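Local coordinates for glia-derived nexin (Homo sapiens, PDB 4DY0), which inhibits serine proteases such as thrombin, trypsin and urokinase as a heparin-binding serpin, and promotes neurite extension by blocking thrombin, at residues I17-F20 / N21-K25; I32-P36 / H37-S41; E287-V291 / L292-D296. All coordinates share one frame; numbering follows the deposited sequence.

Contact 1: I17-F20 / N21-K25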
loop_
_atom_site.group_PDB
_atom_site.type_symbol
_atom_site.label_atom_id
_atom_site.label_comp_id
_atom_site.label_asym_id
_atom_site.label_seq_id
_atom_site.Cartn_x
_atom_site.Cartn_y
_atom_site.Cartn_z
ATOM N N ILE A 17 4.989 -0.829 6.445
ATOM C CA ILE A 17 4.007 -1.203 7.455
ATOM C C ILE A 17 4.085 -0.266 8.668
ATOM O O ILE A 17 3.059 0.131 9.232
ATOM C CB ILE A 17 4.176 -2.675 7.882
ATOM C CG1 ILE A 17 3.825 -3.604 6.717
ATOM C CG2 ILE A 17 3.301 -2.997 9.090
ATOM C CD1 ILE A 17 4.087 -5.074 7.001
ATOM N N GLN A 18 5.302 0.096 9.057
ATOM C CA GLN A 18 5.506 1.014 10.174
ATOM C C GLN A 18 4.797 2.335 9.922
ATOM O O GLN A 18 4.225 2.929 10.839
ATOM C CB GLN A 18 6.996 1.259 10.411
ATOM C CG GLN A 18 7.686 0.128 11.157
ATOM C CD GLN A 18 9.180 0.337 11.274
ATOM O OE1 GLN A 18 9.962 -0.587 11.055
ATOM N NE2 GLN A 18 9.587 1.555 11.615
ATOM N N VAL A 19 4.835 2.791 8.675
ATOM C CA VAL A 19 4.117 3.996 8.296
ATOM C C VAL A 19 2.620 3.782 8.488
ATOM O O VAL A 19 1.944 4.600 9.112
ATOM C CB VAL A 19 4.423 4.411 6.843
ATOM C CG1 VAL A 19 3.479 5.512 6.392
ATOM C CG2 VAL A 19 5.882 4.849 6.718
ATOM N N PHE A 20 2.105 2.669 7.971
ATOM C CA PHE A 20 0.695 2.340 8.167
ATOM C C PHE A 20 0.319 2.399 9.647
ATOM O O PHE A 20 -0.722 2.959 10.013
ATOM C CB PHE A 20 0.375 0.955 7.600
ATOM C CG PHE A 20 -1.025 0.485 7.895
ATOM C CD1 PHE A 20 -2.079 0.824 7.056
ATOM C CD2 PHE A 20 -1.290 -0.299 9.011
ATOM C CE1 PHE A 20 -3.364 0.393 7.322
ATOM C CE2 PHE A 20 -2.579 -0.732 9.287
ATOM C CZ PHE A 20 -3.615 -0.389 8.442
ATOM N N ASN A 21 1.170 1.820 10.492
ATOM C CA ASN A 21 0.902 1.755 11.927
ATOM C C ASN A 21 0.820 3.137 12.559
ATOM O O ASN A 21 0.115 3.348 13.545
ATOM C CB ASN A 21 1.965 0.916 12.636
ATOM C CG ASN A 21 1.877 -0.548 12.274
ATOM O OD1 ASN A 21 0.832 -1.026 11.830
ATOM N ND2 ASN A 21 2.973 -1.276 12.466
ATOM N N GLN A 22 1.549 4.081 11.986
ATOM C CA GLN A 22 1.497 5.448 12.465
ATOM C C GLN A 22 0.169 6.080 12.113
ATOM O O GLN A 22 -0.532 6.611 12.977
ATOM C CB GLN A 22 2.605 6.268 11.831
ATOM C CG GLN A 22 3.947 6.092 12.472
ATOM C CD GLN A 22 4.878 7.195 12.053
ATOM O OE1 GLN A 22 5.982 6.944 11.585
ATOM N NE2 GLN A 22 4.422 8.435 12.189
ATOM N N ILE A 23 -0.165 6.024 10.828
ATOM C CA ILE A 23 -1.370 6.666 10.327
ATOM C C ILE A 23 -2.590 6.134 11.061
ATOM O O ILE A 23 -3.424 6.892 11.549
ATOM C CB ILE A 23 -1.530 6.437 8.817
ATOM C CG1 ILE A 23 -0.312 6.990 8.074
ATOM C CG2 ILE A 23 -2.821 7.081 8.318
ATOM C CD1 ILE A 23 -0.190 6.512 6.639
ATOM N N VAL A 24 -2.665 4.815 11.146
ATOM C CA VAL A 24 -3.763 4.122 11.800
ATOM C C VAL A 24 -3.902 4.482 13.287
ATOM O O VAL A 24 -5.011 4.545 13.823
ATOM C CB VAL A 24 -3.591 2.603 11.596
ATOM C CG1 VAL A 24 -3.680 1.844 12.906
ATOM C CG2 VAL A 24 -4.573 2.095 10.547
ATOM N N LYS A 25 -2.784 4.723 13.956
ATOM C CA LYS A 25 -2.843 5.194 15.338
ATOM C C LYS A 25 -3.361 6.624 15.418
ATOM O O LYS A 25 -4.029 6.996 16.381
ATOM C CB LYS A 25 -1.482 5.066 16.037
ATOM C CG LYS A 25 -1.468 4.036 17.163
ATOM C CD LYS A 25 -0.078 3.454 17.404
ATOM C CE LYS A 25 0.244 2.371 16.378
ATOM N NZ LYS A 25 1.417 1.529 16.752
#

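Contact 2: I32-P36 / H37-S41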
loop_
_atom_site.group_PDB
_atom_site.type_symbol
_atom_site.label_atom_id
_atom_site.label_comp_id
_atom_site.label_asym_id
_atom_site.label_seq_id
_atom_site.Cartn_x
_atom_site.Cartn_y
_atom_site.Cartn_z
ATOM N N ILE A 32 -8.136 3.392 5.980
ATOM C CA ILE A 32 -6.761 3.669 5.604
ATOM C C ILE A 32 -6.252 2.549 4.711
ATOM O O ILE A 32 -6.238 1.386 5.110
ATOM C CB ILE A 32 -5.855 3.796 6.838
ATOM C CG1 ILE A 32 -6.346 4.926 7.747
ATOM C CG2 ILE A 32 -4.421 4.046 6.417
ATOM C CD1 ILE A 32 -6.239 6.308 7.121
ATOM N N VAL A 33 -5.860 2.901 3.491
ATOM C CA VAL A 33 -5.334 1.921 2.551
ATOM C C VAL A 33 -3.999 2.389 2.002
ATOM O O VAL A 33 -3.923 3.366 1.257
ATOM C CB VAL A 33 -6.312 1.647 1.397
ATOM C CG1 VAL A 33 -5.813 0.484 0.545
ATOM C CG2 VAL A 33 -7.693 1.351 1.950
ATOM N N ILE A 34 -2.951 1.677 2.392
ATOM C CA ILE A 34 -1.581 2.027 2.068
ATOM C C ILE A 34 -0.958 0.907 1.245
ATOM O O ILE A 34 -1.435 -0.235 1.271
ATOM C CB ILE A 34 -0.760 2.165 3.366
ATOM C CG1 ILE A 34 -1.222 3.385 4.169
ATOM C CG2 ILE A 34 0.722 2.228 3.071
ATOM C CD1 ILE A 34 -1.054 4.682 3.444
ATOM N N SER A 35 0.103 1.231 0.514
ATOM C CA SER A 35 0.911 0.206 -0.132
ATOM C C SER A 35 2.299 0.204 0.485
ATOM O O SER A 35 3.136 1.028 0.129
ATOM C CB SER A 35 1.013 0.448 -1.632
ATOM O OG SER A 35 1.902 -0.488 -2.209
ATOM N N PRO A 36 2.544 -0.709 1.437
ATOM C CA PRO A 36 3.833 -0.722 2.126
ATOM C C PRO A 36 5.008 -0.824 1.160
ATOM O O PRO A 36 6.022 -0.145 1.341
ATOM C CB PRO A 36 3.746 -1.974 3.002
ATOM C CG PRO A 36 2.274 -2.114 3.285
ATOM C CD PRO A 36 1.601 -1.693 1.998
ATOM N N HIS A 37 4.877 -1.664 0.142
ATOM C CA HIS A 37 5.949 -1.813 -0.833
ATOM C C HIS A 37 6.134 -0.541 -1.654
ATOM O O HIS A 37 7.259 -0.168 -1.996
ATOM C CB HIS A 37 5.686 -2.987 -1.768
ATOM C CG HIS A 37 6.712 -3.123 -2.845
ATOM N ND1 HIS A 37 7.892 -3.812 -2.663
ATOM C CD2 HIS A 37 6.751 -2.634 -4.107
ATOM C CE1 HIS A 37 8.605 -3.754 -3.774
ATOM N NE2 HIS A 37 7.935 -3.047 -4.664
ATOM N N GLY A 38 5.022 0.113 -1.981
ATOM C CA GLY A 38 5.067 1.371 -2.719
ATOM C C GLY A 38 5.819 2.429 -1.935
ATOM O O GLY A 38 6.491 3.289 -2.507
ATOM N N ILE A 39 5.701 2.370 -0.615
ATOM C CA ILE A 39 6.425 3.287 0.247
ATOM C C ILE A 39 7.922 3.022 0.115
ATOM O O ILE A 39 8.719 3.949 -0.026
ATOM C CB ILE A 39 5.959 3.159 1.712
ATOM C CG1 ILE A 39 4.525 3.684 1.846
ATOM C CG2 ILE A 39 6.892 3.908 2.643
ATOM C CD1 ILE A 39 4.019 3.756 3.273
ATOM N N ALA A 40 8.295 1.747 0.141
ATOM C CA ALA A 40 9.689 1.350 -0.041
ATOM C C ALA A 40 10.251 1.866 -1.368
ATOM O O ALA A 40 11.335 2.446 -1.412
ATOM C CB ALA A 40 9.822 -0.166 0.041
ATOM N N SER A 41 9.511 1.657 -2.449
ATOM C CA SER A 41 9.940 2.136 -3.759
ATOM C C SER A 41 10.105 3.654 -3.793
ATOM O O SER A 41 11.098 4.179 -4.305
ATOM C CB SER A 41 8.952 1.687 -4.835
ATOM O OG SER A 41 8.781 0.279 -4.789
#

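Contact 3: E287-V291 / L292-D296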
loop_
_atom_site.group_PDB
_atom_site.type_symbol
_atom_site.label_atom_id
_atom_site.label_comp_id
_atom_site.label_asym_id
_atom_site.label_seq_id
_atom_site.Cartn_x
_atom_site.Cartn_y
_atom_site.Cartn_z
ATOM N N GLU A 287 4.541 13.423 6.979
ATOM C CA GLU A 287 4.631 13.424 8.444
ATOM C C GLU A 287 5.105 12.095 9.045
ATOM O O GLU A 287 6.020 12.076 9.870
ATOM C CB GLU A 287 3.313 13.874 9.075
ATOM C CG GLU A 287 2.968 15.324 8.775
ATOM C CD GLU A 287 4.036 16.286 9.266
ATOM O OE1 GLU A 287 4.414 16.203 10.456
ATOM O OE2 GLU A 287 4.495 17.128 8.464
ATOM N N PRO A 288 4.481 10.979 8.640
ATOM C CA PRO A 288 4.916 9.680 9.134
ATOM C C PRO A 288 6.395 9.434 8.845
ATOM O O PRO A 288 7.110 8.883 9.686
ATOM C CB PRO A 288 4.048 8.698 8.343
ATOM C CG PRO A 288 2.818 9.472 8.020
ATOM C CD PRO A 288 3.282 10.882 7.788
ATOM N N LEU A 289 6.861 9.843 7.670
ATOM C CA LEU A 289 8.275 9.665 7.340
ATOM C C LEU A 289 9.184 10.453 8.290
ATOM O O LEU A 289 10.237 9.967 8.696
ATOM C CB LEU A 289 8.550 10.013 5.873
ATOM C CG LEU A 289 7.978 9.003 4.867
ATOM C CD1 LEU A 289 8.193 9.465 3.443
ATOM C CD2 LEU A 289 8.571 7.612 5.074
ATOM N N LYS A 290 8.776 11.666 8.649
ATOM C CA LYS A 290 9.524 12.452 9.626
ATOM C C LYS A 290 9.687 11.695 10.946
ATOM O O LYS A 290 10.773 11.656 11.518
ATOM C CB LYS A 290 8.827 13.781 9.904
ATOM C CG LYS A 290 8.795 14.751 8.743
ATOM C CD LYS A 290 8.199 16.084 9.197
ATOM C CE LYS A 290 8.025 17.044 8.036
ATOM N NZ LYS A 290 7.549 18.370 8.507
ATOM N N VAL A 291 8.599 11.106 11.434
ATOM C CA VAL A 291 8.629 10.361 12.689
ATOM C C VAL A 291 9.667 9.243 12.623
ATOM O O VAL A 291 10.268 8.885 13.641
ATOM C CB VAL A 291 7.246 9.767 13.032
ATOM C CG1 VAL A 291 7.350 8.784 14.199
ATOM C CG2 VAL A 291 6.249 10.879 13.332
ATOM N N LEU A 292 9.870 8.700 11.425
ATOM C CA LEU A 292 10.879 7.662 11.209
ATOM C C LEU A 292 12.294 8.232 11.152
ATOM O O LEU A 292 13.272 7.484 11.158
ATOM C CB LEU A 292 10.591 6.874 9.927
ATOM C CG LEU A 292 9.369 5.954 9.934
ATOM C CD1 LEU A 292 9.320 5.138 8.646
ATOM C CD2 LEU A 292 9.372 5.042 11.160
ATOM N N GLY A 293 12.401 9.554 11.090
ATOM C CA GLY A 293 13.703 10.211 11.096
ATOM C C GLY A 293 14.139 10.819 9.774
ATOM O O GLY A 293 15.274 11.276 9.646
ATOM N N ILE A 294 13.250 10.819 8.782
ATOM C CA ILE A 294 13.558 11.431 7.490
ATOM C C ILE A 294 12.990 12.844 7.452
ATOM O O ILE A 294 11.838 13.037 7.073
ATOM C CB ILE A 294 12.961 10.625 6.319
ATOM C CG1 ILE A 294 13.502 9.195 6.321
ATOM C CG2 ILE A 294 13.268 11.306 4.994
ATOM C CD1 ILE A 294 12.676 8.232 5.494
ATOM N N THR A 295 13.799 13.823 7.845
ATOM C CA THR A 295 13.318 15.200 8.007
ATOM C C THR A 295 13.865 16.196 6.981
ATOM O O THR A 295 13.140 17.083 6.524
ATOM C CB THR A 295 13.642 15.739 9.416
ATOM O OG1 THR A 295 15.031 15.527 9.696
ATOM C CG2 THR A 295 12.806 15.028 10.464
ATOM N N ASP A 296 15.139 16.055 6.628
ATOM C CA ASP A 296 15.804 17.029 5.762
ATOM C C ASP A 296 15.102 17.251 4.418
ATOM O O ASP A 296 14.850 18.389 4.027
ATOM C CB ASP A 296 17.263 16.639 5.528
ATOM C CG ASP A 296 18.118 16.794 6.773
ATOM O OD1 ASP A 296 17.566 17.085 7.859
ATOM O OD2 ASP A 296 19.348 16.627 6.661
#

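Contact 1: I17-F20 / N21-K25
The ring of F20 receives V24 over one face and the amide oxygen of N21 at its edge, in plane, as two successive turns of the long N-terminal serpin helix 5-26 come together. The methyl CG2 of V24 sits 3.9 Å from the ring centroid, 30° off the normal, a CH-pi contact reached from the next turn. At the rim, N21 OD1 lies 3.6 Å from F20 CD2; the amide plane is turned 68° from the ring, and the two side chains cross at about a right angle. F20 CG is anti to the backbone N (chi1 174°) and so lies beside the carbonyl carbon, which carries the ring to V24 CG2 on the next turn. Beyond these residues the ring reaches I32 and I34 of strand 32-34 and M373 and Q375 of strand 369-376, so these two strands cover this part of the helix. With F20 cut back to an alanine, V24 CG2 is likely to lose the ring it rests on and a gap to open against those strands. N21 runs alongside I17 in the same direction; its ND2 touches I17 CG2 and donates a hydrogen bond to the backbone oxygen of I253, tying the helix to a distant loop. Another i to i+4 pair, V19 and I23, repeats the pattern with aliphatic groups: V19 CG1 meets I23 CD1 at 3.8 Å.

Contact 2: I32-P36 / H37-S41
I34 and I39 join the end of a short strand to the first turn of a helix, a worked case of a strand passing into a helix whose first turn is capped by a serine, S35. I32 and V33 lead in as strand, I32 being tied to Q375 through a backbone hydrogen bond. At I34 the strand makes its side-chain contact with the helix: the branch methyl CG2 meets I39 CD1 at 3.6 Å, the two side chains passing at a slant.

S35 is the N-cap. Its hydroxyl oxygen is anti to the backbone N (chi1 175°), and this turns OG to the start of the helix, where it accepts from G38 N at 3.2 Å with an N-H...O angle of 147°. OG is also hydrogen-bonded to the backbone oxygen of L371, so this buried hydroxyl serves the helix end and strand 369-376 together. The backbone of S35 adds a second grip: its carbonyl oxygen receives I39 N at 3.0 Å.

P36 opens the helix itself, where its lack of an N-H costs nothing because a first-turn nitrogen has no helical acceptor before it. Its carbonyl oxygen takes A40 N at 3.2 Å and, weakly, I39 N. The H37 imidazole is held by residues outside the turn, with ND1 hydrogen-bonded to E9 OE1 and NE2 to N77 OD1.

The junction lies deep in the serpin body: I39 packs on V19 of helix 5-26, P36 on V370 and M373 of strand 369-376, I34 and I39 on Q322 of strand 319-328, and H37 on I76 and I80 of helix 70-81.

Contact 3: E287-V291 / L292-D296
L289 CG and I294 CG1 both lie beside the backbone N, anti to the carbonyl carbon (chi1 -71° and -59°), and from there the two chains run alongside each other, CD2 of L289 lying 4.2 Å from CD1 of I294. They meet across a Schellman motif that ends helix 286-291. G293 makes the turn possible: its positive phi of 108° would jam any CB against the carbonyl oxygen of the residue before. Two bonds reach back into the last turn. I294 N donates to L289 O at 3.1 Å, and G293 N to K290 O at 2.7 Å, the latter from well above the carbonyl plane. The hydrophobic contact between the residue after the glycine, I294, and L289 of the last turn is characteristic of Schellman motifs; both pack on L43 of helix 36-47, while I294 also reaches L58 and V61 of helix 52-62. The extended chain of K290 carries NZ back to E287 OE2, a salt bridge of 3.3 Å within the helix whose hydrogen bond is weak. Past the motif, Q57 OE1 accepts from T295 N and D296 N. A last stitch is a CA-H...O contact, with K290 CA 3.5 Å from I294 O.

The three contacts illustrate the middle, the start and the end of three different helices. Contact 2 lies deepest, its centre about 3 Å from the centre of the chain, and contact 1 is also buried, whereas contact 3 is only partly so and carries a salt bridge. Helix 5-26 ties them together: I23 of contact 1 meets I32 and I34 of contact 2, and V19 CG1 packs on P288 CB of contact 3. Contacts 2 and 3 do not touch, their nearest atoms about 5 Å apart. Chemistry follows position, with CH-pi and aliphatic packing in mid-helix, a serine cap at the start and a glycine turn at the end.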